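30-kDa cleavage and polyadenylation specificity factor 30 (Arabidopsis thaliana, PDB 5ZUU) helps form the 3' ends of pre-mRNA as a component of the CPSF complex, its YTH domain here binding an m6A-modified RNA. Local coordinates at residues T8-L12 with Y153-D157; N26-L32 with G88-H92; E57-I62 with G73-M77. All blocks are in the same frame, centred on the assembly; numbering follows the deposited sequence.

Contact 1: T8-L12 with Y153-D157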
ATOM      1  N   THR A   8      -4.305 -15.843   6.818  1.00 28.56           N
ATOM      2  CA  THR A   8      -3.962 -15.691   5.436  1.00 27.45           C
ATOM      3  C   THR A   8      -3.546 -14.279   5.053  1.00 24.60           C
ATOM      4  O   THR A   8      -3.273 -14.049   3.920  1.00 25.45           O
ATOM      5  CB  THR A   8      -5.207 -16.032   4.626  1.00 27.84           C
ATOM      6  OG1 THR A   8      -6.252 -15.088   4.965  1.00 27.37           O
ATOM      7  CG2 THR A   8      -5.616 -17.498   4.947  1.00 26.82           C
ATOM      8  N   SER A   9      -3.580 -13.345   5.992  1.00 22.51           N
ATOM      9  CA  SER A   9      -3.187 -11.964   5.780  1.00 21.54           C
ATOM     10  C   SER A   9      -2.360 -11.509   7.016  1.00 21.99           C
ATOM     11  O   SER A   9      -2.351 -12.195   8.031  1.00 22.31           O
ATOM     12  CB  SER A   9      -4.453 -11.103   5.545  1.00 21.17           C
ATOM     13  OG  SER A   9      -5.226 -10.906   6.727  1.00 19.64           O
ATOM     14  N   HIS A  10      -1.622 -10.403   6.926  1.00 20.89           N
ATOM     15  CA  HIS A  10      -0.878  -9.941   8.048  1.00 20.89           C
ATOM     16  C   HIS A  10      -1.768  -8.894   8.675  1.00 21.01           C
ATOM     17  O   HIS A  10      -2.350  -8.068   7.972  1.00 19.66           O
ATOM     18  CB  HIS A  10       0.471  -9.327   7.656  1.00 21.47           C
ATOM     19  CG  HIS A  10       1.363 -10.280   6.966  1.00 21.90           C
ATOM     20  ND1 HIS A  10       2.179 -11.154   7.653  1.00 21.96           N
ATOM     21  CD2 HIS A  10       1.514 -10.571   5.656  1.00 23.85           C
ATOM     22  CE1 HIS A  10       2.829 -11.917   6.792  1.00 22.75           C
ATOM     23  NE2 HIS A  10       2.431 -11.600   5.572  1.00 23.70           N
ATOM     24  N   PRO A  11      -1.879  -8.939   9.997  1.00 20.62           N
ATOM     25  CA  PRO A  11      -2.570  -7.886  10.726  1.00 20.24           C
ATOM     26  C   PRO A  11      -1.832  -6.517  10.626  1.00 20.43           C
ATOM     27  O   PRO A  11      -0.625  -6.453  10.496  1.00 18.05           O
ATOM     28  CB  PRO A  11      -2.524  -8.386  12.151  1.00 20.98           C
ATOM     29  CG  PRO A  11      -1.207  -9.119  12.208  1.00 22.43           C
ATOM     30  CD  PRO A  11      -1.084  -9.811  10.876  1.00 21.63           C
ATOM     31  N   LEU A  12      -2.599  -5.450  10.696  1.00 20.74           N
ATOM     32  CA  LEU A  12      -2.081  -4.142  10.797  1.00 22.60           C
ATOM     33  C   LEU A  12      -1.059  -4.128  11.926  1.00 25.55           C
ATOM     34  O   LEU A  12      -1.391  -4.515  13.014  1.00 27.21           O
ATOM     35  CB  LEU A  12      -3.253  -3.211  11.069  1.00 24.95           C
ATOM     36  CG  LEU A  12      -3.012  -1.766  10.723  1.00 26.15           C
ATOM     37  CD1 LEU A  12      -2.773  -1.659   9.223  1.00 25.72           C
ATOM     38  CD2 LEU A  12      -4.210  -0.979  11.199  1.00 27.40           C
ATOM     39  N   TYR A 153      -9.586  -4.666   6.200  1.00 12.38           N
ATOM     40  CA  TYR A 153      -9.623  -5.940   6.941  1.00 12.74           C
ATOM     41  C   TYR A 153     -11.057  -6.553   7.095  1.00 13.65           C
ATOM     42  O   TYR A 153     -11.164  -7.726   7.440  1.00 15.57           O
ATOM     43  CB  TYR A 153      -8.966  -5.768   8.280  1.00 12.76           C
ATOM     44  CG  TYR A 153      -7.480  -5.788   8.116  1.00 13.46           C
ATOM     45  CD1 TYR A 153      -6.764  -6.998   8.107  1.00 13.70           C
ATOM     46  CD2 TYR A 153      -6.774  -4.604   7.905  1.00 13.03           C
ATOM     47  CE1 TYR A 153      -5.392  -6.998   7.925  1.00 13.80           C
ATOM     48  CE2 TYR A 153      -5.423  -4.597   7.727  1.00 13.12           C
ATOM     49  CZ  TYR A 153      -4.718  -5.792   7.711  1.00 13.63           C
ATOM     50  OH  TYR A 153      -3.344  -5.732   7.603  1.00 11.79           O
ATOM     51  N   LEU A 154     -12.132  -5.796   6.831  1.00 12.19           N
ATOM     52  CA  LEU A 154     -13.446  -6.377   6.737  1.00 12.53           C
ATOM     53  C   LEU A 154     -13.688  -7.086   5.429  1.00 12.48           C
ATOM     54  O   LEU A 154     -14.582  -7.928   5.373  1.00 13.08           O
ATOM     55  CB  LEU A 154     -14.545  -5.330   6.966  1.00 12.06           C
ATOM     56  CG  LEU A 154     -14.438  -4.588   8.260  1.00 11.47           C
ATOM     57  CD1 LEU A 154     -15.504  -3.512   8.258  1.00 12.36           C
ATOM     58  CD2 LEU A 154     -14.570  -5.463   9.472  1.00 11.26           C
ATOM     59  N   GLU A 155     -12.928  -6.792   4.374  1.00 12.33           N
ATOM     60  CA  GLU A 155     -13.161  -7.424   3.093  1.00 12.97           C
ATOM     61  C   GLU A 155     -12.478  -8.743   2.987  1.00 12.72           C
ATOM     62  O   GLU A 155     -11.424  -8.941   3.564  1.00 13.58           O
ATOM     63  CB  GLU A 155     -12.727  -6.546   1.896  1.00 13.80           C
ATOM     64  CG  GLU A 155     -13.489  -5.253   1.812  1.00 13.42           C
ATOM     65  CD  GLU A 155     -14.995  -5.475   1.720  1.00 14.51           C
ATOM     66  OE1 GLU A 155     -15.779  -4.698   2.358  1.00 15.86           O
ATOM     67  OE2 GLU A 155     -15.415  -6.376   0.958  1.00 13.53           O
ATOM     68  N   PRO A 156     -13.103  -9.694   2.279  1.00 14.19           N
ATOM     69  CA  PRO A 156     -12.431 -11.012   2.012  1.00 13.40           C
ATOM     70  C   PRO A 156     -11.146 -10.799   1.203  1.00 13.86           C
ATOM     71  O   PRO A 156     -11.072  -9.859   0.358  1.00 12.31           O
ATOM     72  CB  PRO A 156     -13.432 -11.768   1.155  1.00 13.44           C
ATOM     73  CG  PRO A 156     -14.750 -11.085   1.439  1.00 14.30           C
ATOM     74  CD  PRO A 156     -14.473  -9.644   1.742  1.00 13.78           C
ATOM     75  N   ASP A 157     -10.158 -11.650   1.466  1.00 13.59           N
ATOM     76  CA  ASP A 157      -8.942 -11.688   0.696  1.00 14.82           C
ATOM     77  C   ASP A 157      -9.268 -11.782  -0.789  1.00 15.45           C
ATOM     78  O   ASP A 157     -10.175 -12.538  -1.153  1.00 16.09           O
ATOM     79  CB  ASP A 157      -8.122 -12.931   1.061  1.00 15.17           C
ATOM     80  CG  ASP A 157      -7.566 -12.878   2.415  1.00 16.60           C
ATOM     81  OD1 ASP A 157      -7.682 -11.853   3.153  1.00 16.73           O
ATOM     82  OD2 ASP A 157      -6.958 -13.901   2.801  1.00 21.09           O
TER
HETATM   83  O   HOH W   1      -7.364 -12.624   5.504  1.00 29.69           O
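The Y153 ring meets the loop 8-12 mainly at its hydroxyl edge, where H10 O lies near the ring plane. S9 OG and L12 N come in obliquely. At the edge, Y153 OH donates to H10 O over 2.6 Å, in the carbonyl plane and at a C=O...donor angle of 151°. L12 N is 3.2 Å from Y153 OH, but its angle is too poor for a hydrogen bond, and L12 CB packs 4.2 Å from Y153 CE2. The second flat group is the D157 carboxylate. T8 OG1 donates to D157 OD2 at 2.6 Å on the syn lone pair, the side of the other oxygen. With T8 OG1 set between its backbone N and carbonyl carbon (chi1 62°), the hydroxyl faces the aspartate. D157 OD1 accepts from a water that is also hydrogen-bonded to S9 OG (3.0 Å), and the same D157 oxygen forms a salt bridge with K109, so both carboxylate oxygens are engaged. The imidazole of H10 turns elsewhere, to a hydrogen bond with E168 of helix 159-172, while the H10 backbone bonds to L108 of strand 103-114. This is packing at the surface of the YTH-domain construct: the loop preceding strand 17-24 is tied to the C-terminal end of helix 142-154 and the turn that follows it.

Contact 2: N26-L32 with G88-H92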
ATOM      1  N   ASN A  26      -2.325   1.974 -13.422  1.00 17.19           N
ATOM      2  CA  ASN A  26      -2.726   0.708 -14.008  1.00 18.78           C
ATOM      3  C   ASN A  26      -2.640  -0.455 -13.002  1.00 18.31           C
ATOM      4  O   ASN A  26      -1.908  -0.356 -12.012  1.00 17.88           O
ATOM      5  CB  ASN A  26      -1.833   0.449 -15.261  1.00 19.39           C
ATOM      6  CG  ASN A  26      -0.347   0.339 -14.911  1.00 20.61           C
ATOM      7  OD1 ASN A  26       0.048  -0.515 -14.141  1.00 23.28           O
ATOM      8  ND2 ASN A  26       0.482   1.242 -15.452  1.00 22.04           N
ATOM      9  N   ARG A  27      -3.379  -1.546 -13.247  1.00 19.27           N
ATOM     10  CA  ARG A  27      -3.273  -2.751 -12.402  1.00 20.75           C
ATOM     11  C   ARG A  27      -1.964  -3.473 -12.603  1.00 20.83           C
ATOM     12  O   ARG A  27      -1.427  -4.124 -11.689  1.00 20.06           O
ATOM     13  CB  ARG A  27      -4.360  -3.758 -12.674  1.00 21.71           C
ATOM     14  CG  ARG A  27      -5.704  -3.288 -12.242  1.00 25.64           C
ATOM     15  CD  ARG A  27      -6.687  -4.459 -12.129  1.00 27.53           C
ATOM     16  NE  ARG A  27      -7.962  -3.910 -11.703  1.00 27.03           N
ATOM     17  CZ  ARG A  27      -8.464  -3.922 -10.470  1.00 26.99           C
ATOM     18  NH1 ARG A  27      -7.878  -4.541  -9.466  1.00 24.11           N
ATOM     19  NH2 ARG A  27      -9.643  -3.342 -10.273  1.00 29.67           N
ATOM     20  N   GLU A  28      -1.422  -3.379 -13.793  1.00 22.11           N
ATOM     21  CA  GLU A  28      -0.222  -4.181 -14.063  1.00 23.34           C
ATOM     22  C   GLU A  28       0.817  -3.865 -13.031  1.00 19.55           C
ATOM     23  O   GLU A  28       1.401  -4.791 -12.510  1.00 16.63           O
ATOM     24  CB  GLU A  28       0.344  -3.979 -15.460  1.00 27.68           C
ATOM     25  CG  GLU A  28      -0.610  -4.390 -16.577  1.00 35.05           C
ATOM     26  CD  GLU A  28      -1.546  -3.265 -17.051  1.00 45.70           C
ATOM     27  OE1 GLU A  28      -1.390  -2.781 -18.207  1.00 61.71           O
ATOM     28  OE2 GLU A  28      -2.446  -2.863 -16.276  1.00 46.44           O
ATOM     29  N   ASN A  29       1.086  -2.595 -12.721  1.00 16.75           N
ATOM     30  CA  ASN A  29       2.142  -2.270 -11.737  1.00 16.68           C
ATOM     31  C   ASN A  29       1.822  -2.749 -10.321  1.00 14.87           C
ATOM     32  O   ASN A  29       2.642  -3.201  -9.626  1.00 13.49           O
ATOM     33  CB  ASN A  29       2.505  -0.790 -11.756  1.00 17.67           C
ATOM     34  CG  ASN A  29       3.220  -0.371 -13.042  1.00 18.54           C
ATOM     35  OD1 ASN A  29       3.401   0.799 -13.311  1.00 18.60           O
ATOM     36  ND2 ASN A  29       3.607  -1.323 -13.807  1.00 14.74           N
ATOM     37  N   PHE A  30       0.587  -2.573  -9.947  1.00 14.54           N
ATOM     38  CA  PHE A  30       0.117  -3.047  -8.671  1.00 14.47           C
ATOM     39  C   PHE A  30       0.346  -4.565  -8.527  1.00 14.46           C
ATOM     40  O   PHE A  30       0.818  -5.060  -7.505  1.00 12.09           O
ATOM     41  CB  PHE A  30      -1.360  -2.659  -8.538  1.00 14.21           C
ATOM     42  CG  PHE A  30      -2.091  -3.436  -7.494  1.00 15.29           C
ATOM     43  CD1 PHE A  30      -1.660  -3.404  -6.185  1.00 15.46           C
ATOM     44  CD2 PHE A  30      -3.222  -4.238  -7.840  1.00 15.84           C
ATOM     45  CE1 PHE A  30      -2.350  -4.114  -5.211  1.00 15.59           C
ATOM     46  CE2 PHE A  30      -3.911  -4.928  -6.879  1.00 16.23           C
ATOM     47  CZ  PHE A  30      -3.450  -4.878  -5.555  1.00 15.95           C
ATOM     48  N   GLU A  31      -0.014  -5.292  -9.572  1.00 17.37           N
ATOM     49  CA  GLU A  31       0.226  -6.774  -9.597  1.00 20.91           C
ATOM     50  C   GLU A  31       1.666  -7.184  -9.562  1.00 18.34           C
ATOM     51  O   GLU A  31       2.029  -8.058  -8.816  1.00 17.61           O
ATOM     52  CB  GLU A  31      -0.528  -7.425 -10.734  1.00 23.78           C
ATOM     53  CG  GLU A  31      -2.005  -7.352 -10.407  1.00 28.47           C
ATOM     54  CD  GLU A  31      -2.902  -7.887 -11.475  1.00 34.01           C
ATOM     55  OE1 GLU A  31      -2.414  -8.644 -12.328  1.00 36.96           O
ATOM     56  OE2 GLU A  31      -4.109  -7.552 -11.421  1.00 40.72           O
ATOM     57  N   LEU A  32       2.502  -6.444 -10.266  1.00 20.83           N
ATOM     58  CA  LEU A  32       3.931  -6.610 -10.171  1.00 21.06           C
ATOM     59  C   LEU A  32       4.460  -6.334  -8.762  1.00 18.98           C
ATOM     60  O   LEU A  32       5.356  -7.054  -8.252  1.00 19.70           O
ATOM     61  CB  LEU A  32       4.608  -5.679 -11.175  1.00 25.79           C
ATOM     62  CG  LEU A  32       5.922  -6.145 -11.788  1.00 32.04           C
ATOM     63  CD1 LEU A  32       5.735  -7.419 -12.602  1.00 34.07           C
ATOM     64  CD2 LEU A  32       6.488  -5.056 -12.687  1.00 32.22           C
ATOM     65  N   GLY A  88      10.876  -4.780 -10.198  1.00 49.03           N
ATOM     66  CA  GLY A  88      10.053  -3.725 -10.759  1.00 46.45           C
ATOM     67  C   GLY A  88      10.629  -3.088 -12.005  1.00 53.94           C
ATOM     68  O   GLY A  88      11.161  -1.972 -11.936  1.00 62.89           O
ATOM     69  N   ASN A  89      10.574  -3.794 -13.134  1.00 48.54           N
ATOM     70  CA  ASN A  89      10.477  -3.078 -14.385  1.00 46.61           C
ATOM     71  C   ASN A  89       8.989  -2.724 -14.634  1.00 36.93           C
ATOM     72  O   ASN A  89       8.163  -3.570 -14.926  1.00 36.28           O
ATOM     73  CB  ASN A  89      11.145  -3.805 -15.554  1.00 55.19           C
ATOM     74  CG  ASN A  89      11.660  -2.822 -16.588  1.00 55.32           C
ATOM     75  OD1 ASN A  89      10.859  -2.208 -17.299  1.00 55.98           O
ATOM     76  ND2 ASN A  89      12.987  -2.596 -16.613  1.00 52.30           N
ATOM     77  N   TRP A  90       8.690  -1.446 -14.515  1.00 29.39           N
ATOM     78  CA  TRP A  90       7.347  -0.961 -14.408  1.00 27.25           C
ATOM     79  C   TRP A  90       6.869  -0.616 -15.792  1.00 30.26           C
ATOM     80  O   TRP A  90       7.668  -0.231 -16.659  1.00 36.76           O
ATOM     81  CB  TRP A  90       7.305   0.302 -13.503  1.00 23.14           C
ATOM     82  CG  TRP A  90       7.888   0.094 -12.127  1.00 21.29           C
ATOM     83  CD1 TRP A  90       9.069   0.587 -11.644  1.00 19.22           C
ATOM     84  CD2 TRP A  90       7.338  -0.703 -11.085  1.00 18.65           C
ATOM     85  NE1 TRP A  90       9.255   0.171 -10.363  1.00 17.55           N
ATOM     86  CE2 TRP A  90       8.216  -0.619  -9.991  1.00 17.57           C
ATOM     87  CE3 TRP A  90       6.163  -1.440 -10.954  1.00 17.57           C
ATOM     88  CZ2 TRP A  90       7.987  -1.291  -8.784  1.00 17.63           C
ATOM     89  CZ3 TRP A  90       5.920  -2.078  -9.767  1.00 18.22           C
ATOM     90  CH2 TRP A  90       6.820  -1.993  -8.680  1.00 17.56           C
ATOM     91  N   LYS A  91       5.575  -0.744 -16.011  1.00 31.18           N
ATOM     92  CA  LYS A  91       4.946  -0.191 -17.195  1.00 35.98           C
ATOM     93  C   LYS A  91       4.745   1.331 -17.026  1.00 37.92           C
ATOM     94  O   LYS A  91       4.339   1.766 -15.971  1.00 34.72           O
ATOM     95  CB  LYS A  91       3.611  -0.911 -17.403  1.00 40.60           C
ATOM     96  CG  LYS A  91       2.655  -0.295 -18.419  1.00 45.30           C
ATOM     97  CD  LYS A  91       1.266  -0.910 -18.299  1.00 47.17           C
ATOM     98  CE  LYS A  91       0.276  -0.272 -19.260  1.00 48.98           C
ATOM     99  NZ  LYS A  91       0.376  -0.985 -20.556  1.00 49.92           N
ATOM    100  N   HIS A  92       5.063   2.133 -18.044  1.00 46.56           N
ATOM    101  CA  HIS A  92       4.554   3.524 -18.160  1.00 56.41           C
ATOM    102  C   HIS A  92       4.470   3.995 -19.602  1.00 60.04           C
ATOM    103  O   HIS A  92       5.143   3.429 -20.441  1.00 52.67           O
ATOM    104  CB  HIS A  92       5.354   4.518 -17.291  1.00 65.83           C
ATOM    105  CG  HIS A  92       6.820   4.603 -17.598  1.00 73.13           C
ATOM    106  ND1 HIS A  92       7.634   3.497 -17.711  1.00 75.17           N
ATOM    107  CD2 HIS A  92       7.629   5.682 -17.750  1.00 80.56           C
ATOM    108  CE1 HIS A  92       8.874   3.887 -17.959  1.00 81.39           C
ATOM    109  NE2 HIS A  92       8.895   5.207 -17.991  1.00 82.22           N
TER
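This contact flanks the m6A site of the YTH domain, joining the N-terminal turns of helix 27-36 to the loop 88-92; N26 and W90 both pack on the modified nucleotide, and W90 meets W39 edge-to-face, consistent with the aromatic cage of this family. N26 is the N-cap: with chi1 at 62° its OD1 accepts from N29 N at 2.7 Å, the N-H...acceptor angle being 165°. N29 CB lies 3.8 Å from W90 CE3, and N29 O sits at the indole edge, 3.5 Å from W90 CZ3. L32 CD2 follows, 4.0 Å from W90 CE3 and 3.2 Å from N89 O, while W90 NE1 is bonded to N102. K91 runs nearly extended past the amide of N26, CD 3.7 Å from N26 ND2, and bends at its last torsion (87°); E28 OE1 lies 3.2 Å from K91 CE and 3.4 Å from K91 NZ, a long salt bridge. An alanine in place of N26 would probably leave N29 N at the helix start without its capping acceptor and open a gap beside the K91 chain and the modified nucleotide. Mixed contacts, apolar and polar, thus hold the indole, whereas the exposed E28-K91 pair probably adds only a modest attraction.

Contact 3: E57-I62 with G73-M77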
ATOM      1  N   GLU A  57       7.418   3.743  13.379  1.00 20.28           N
ATOM      2  CA  GLU A  57       7.795   2.316  13.201  1.00 21.20           C
ATOM      3  C   GLU A  57       7.185   1.679  11.930  1.00 18.98           C
ATOM      4  O   GLU A  57       7.772   0.738  11.324  1.00 17.25           O
ATOM      5  CB  GLU A  57       7.440   1.544  14.489  1.00 25.95           C
ATOM      6  CG  GLU A  57       7.838   0.069  14.565  1.00 34.72           C
ATOM      7  CD  GLU A  57       9.314  -0.232  14.259  1.00 44.10           C
ATOM      8  OE1 GLU A  57      10.187   0.675  14.331  1.00 58.30           O
ATOM      9  OE2 GLU A  57       9.630  -1.409  13.943  1.00 52.60           O
ATOM     10  N   ASN A  58       6.006   2.163  11.534  1.00 16.28           N
ATOM     11  CA  ASN A  58       5.283   1.605  10.401  1.00 15.59           C
ATOM     12  C   ASN A  58       4.601   2.666   9.559  1.00 14.20           C
ATOM     13  O   ASN A  58       3.792   3.459  10.054  1.00 13.49           O
ATOM     14  CB  ASN A  58       4.164   0.704  10.893  1.00 17.02           C
ATOM     15  CG  ASN A  58       4.650  -0.395  11.766  1.00 17.24           C
ATOM     16  OD1 ASN A  58       5.280  -1.315  11.307  1.00 19.09           O
ATOM     17  ND2 ASN A  58       4.269  -0.357  13.006  1.00 19.32           N
ATOM     18  N   VAL A  59       4.955   2.683   8.291  1.00 13.12           N
ATOM     19  CA  VAL A  59       4.311   3.471   7.310  1.00 12.03           C
ATOM     20  C   VAL A  59       3.481   2.500   6.529  1.00 11.78           C
ATOM     21  O   VAL A  59       3.985   1.489   5.925  1.00 11.19           O
ATOM     22  CB  VAL A  59       5.350   4.168   6.414  1.00 12.37           C
ATOM     23  CG1 VAL A  59       4.659   4.925   5.280  1.00 11.83           C
ATOM     24  CG2 VAL A  59       6.168   5.104   7.256  1.00 11.45           C
ATOM     25  N   ILE A  60       2.185   2.751   6.610  1.00 11.04           N
ATOM     26  CA  ILE A  60       1.182   1.947   5.949  1.00 11.65           C
ATOM     27  C   ILE A  60       0.694   2.634   4.668  1.00 11.91           C
ATOM     28  O   ILE A  60       0.184   3.755   4.711  1.00 11.54           O
ATOM     29  CB  ILE A  60       0.006   1.626   6.904  1.00 11.40           C
ATOM     30  CG1 ILE A  60       0.554   0.999   8.198  1.00 11.69           C
ATOM     31  CG2 ILE A  60      -1.026   0.689   6.210  1.00 11.26           C
ATOM     32  CD1 ILE A  60       1.425  -0.232   7.981  1.00 12.17           C
ATOM     33  N   LEU A  61       0.880   1.956   3.540  1.00 11.95           N
ATOM     34  CA  LEU A  61       0.506   2.445   2.188  1.00 11.18           C
ATOM     35  C   LEU A  61      -0.761   1.741   1.754  1.00 11.00           C
ATOM     36  O   LEU A  61      -0.753   0.552   1.521  1.00 11.05           O
ATOM     37  CB  LEU A  61       1.636   2.092   1.229  1.00 11.22           C
ATOM     38  CG  LEU A  61       3.027   2.592   1.677  1.00 11.13           C
ATOM     39  CD1 LEU A  61       4.053   2.177   0.677  1.00 11.45           C
ATOM     40  CD2 LEU A  61       3.059   4.117   1.814  1.00 10.74           C
ATOM     41  N   ILE A  62      -1.843   2.494   1.620  1.00 10.69           N
ATOM     42  CA  ILE A  62      -3.110   2.017   1.183  1.00 10.53           C
ATOM     43  C   ILE A  62      -3.246   2.291  -0.299  1.00 11.00           C
ATOM     44  O   ILE A  62      -3.408   3.449  -0.708  1.00 11.45           O
ATOM     45  CB  ILE A  62      -4.231   2.731   1.982  1.00 10.59           C
ATOM     46  CG1 ILE A  62      -4.077   2.430   3.474  1.00 10.75           C
ATOM     47  CG2 ILE A  62      -5.615   2.331   1.498  1.00 10.82           C
ATOM     48  CD1 ILE A  62      -5.005   3.256   4.412  1.00 11.06           C
ATOM     49  N   GLY A  73      -5.821  -2.686  -1.135  1.00 12.61           N
ATOM     50  CA  GLY A  73      -5.048  -3.270  -0.006  1.00 12.59           C
ATOM     51  C   GLY A  73      -4.121  -2.296   0.639  1.00 12.22           C
ATOM     52  O   GLY A  73      -4.170  -1.077   0.322  1.00 12.89           O
ATOM     53  N   CYS A  74      -3.289  -2.825   1.527  1.00 11.76           N
ATOM     54  CA  CYS A  74      -2.333  -2.062   2.266  1.00 11.55           C
ATOM     55  C   CYS A  74      -1.047  -2.875   2.461  1.00 11.42           C
ATOM     56  O   CYS A  74      -1.073  -4.103   2.505  1.00  9.71           O
ATOM     57  CB  CYS A  74      -2.918  -1.514   3.580  1.00 11.98           C
ATOM     58  SG  CYS A  74      -3.281  -2.688   4.873  1.00 13.86           S
ATOM     59  N   ALA A  75       0.063  -2.133   2.432  1.00 12.06           N
ATOM     60  CA  ALA A  75       1.440  -2.641   2.585  1.00 12.64           C
ATOM     61  C   ALA A  75       2.175  -1.801   3.574  1.00 12.78           C
ATOM     62  O   ALA A  75       1.819  -0.661   3.800  1.00 13.12           O
ATOM     63  CB  ALA A  75       2.153  -2.634   1.232  1.00 12.77           C
ATOM     64  N   LYS A  76       3.144  -2.396   4.239  1.00 12.55           N
ATOM     65  CA  LYS A  76       4.075  -1.678   5.033  1.00 12.95           C
ATOM     66  C   LYS A  76       5.286  -1.312   4.148  1.00 13.08           C
ATOM     67  O   LYS A  76       5.805  -2.168   3.434  1.00 12.41           O
ATOM     68  CB  LYS A  76       4.578  -2.569   6.173  1.00 13.42           C
ATOM     69  CG  LYS A  76       5.588  -1.894   7.051  1.00 13.67           C
ATOM     70  CD  LYS A  76       6.017  -2.858   8.117  1.00 14.04           C
ATOM     71  CE  LYS A  76       7.412  -2.606   8.565  1.00 14.76           C
ATOM     72  NZ  LYS A  76       7.421  -1.600   9.629  1.00 16.38           N
ATOM     73  N   MET A  77       5.720  -0.060   4.209  1.00 12.65           N
ATOM     74  CA  MET A  77       6.981   0.362   3.593  1.00 12.62           C
ATOM     75  C   MET A  77       8.112  -0.289   4.384  1.00 12.05           C
ATOM     76  O   MET A  77       8.243  -0.029   5.545  1.00 12.89           O
ATOM     77  CB  MET A  77       7.071   1.865   3.657  1.00 13.31           C
ATOM     78  CG  MET A  77       8.249   2.484   2.956  1.00 13.54           C
ATOM     79  SD  MET A  77       8.181   4.270   3.089  1.00 14.01           S
ATOM     80  CE  MET A  77       9.741   4.678   2.269  1.00 14.33           C
TER
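K76 lies along strand 58-65 and reaches N58 with its ammonium group. Its CB stands 4.3 Å from I60 CD1, packing on the side chain of its non-hydrogen-bonded partner. Next along, K76 CG passes 3.9 Å from V59 O. K76 CD then comes 3.6 Å from N58 OD1, with CE at a similar range. The chain, extended from CG anti to the backbone N, turns only at its last torsion (chi4 87°), which directs NZ so that it donates to N58 OD1 at 2.7 Å. That donor is tilted 31° from the carbonyl plane. E57 O is also near NZ, but at a poor angle, whereas the carboxylate of E57 does not touch it and could add at most a long-range attraction. N58 ND2 is bonded to N17, so the amide is held at both ends.

The two backbones pair antiparallel. L61 and A75 form the hydrogen-bonded pair, L61 N to A75 O at 2.8 Å and A75 N to L61 O at 3.0 Å, and M77 N reaches V59 O at 2.9 Å. V59 and M77 point the same way side by side, their CB atoms 4.0 Å apart. C74 CB packs against both I60 CG2 and I62 CG1.

The pair forms part of the hairpin 58-65/70-77 at the middle of the six-stranded sheet, with strand 17-24 bonded beyond one strand and strand 103-114 beyond the other. V59 and M77 pack on helix 46-55, while I62 and C74 face helix 142-154.

Contacts 1 and 3 touch, their centres 13 Å apart: Y153 CE2 packs 4.0 Å from C74 SG, and L12 CD1 lies 4.2 Å from I60 CG2. The surface tie thus rests on the same sheet face as I60, I62 and C74. Contact 2 stands apart, its centre 18 Å from that of contact 3 and 23 Å from that of contact 1, with nearest atoms about 5 and 10 Å away. It reaches the modified nucleotide through N26 and W90; from the rest of the RNA, the nearest atoms of contacts 2, 3 and 1 are about 9, 10 and 15 Å away. Along the chain the three are nested, 3 within 2 within 1.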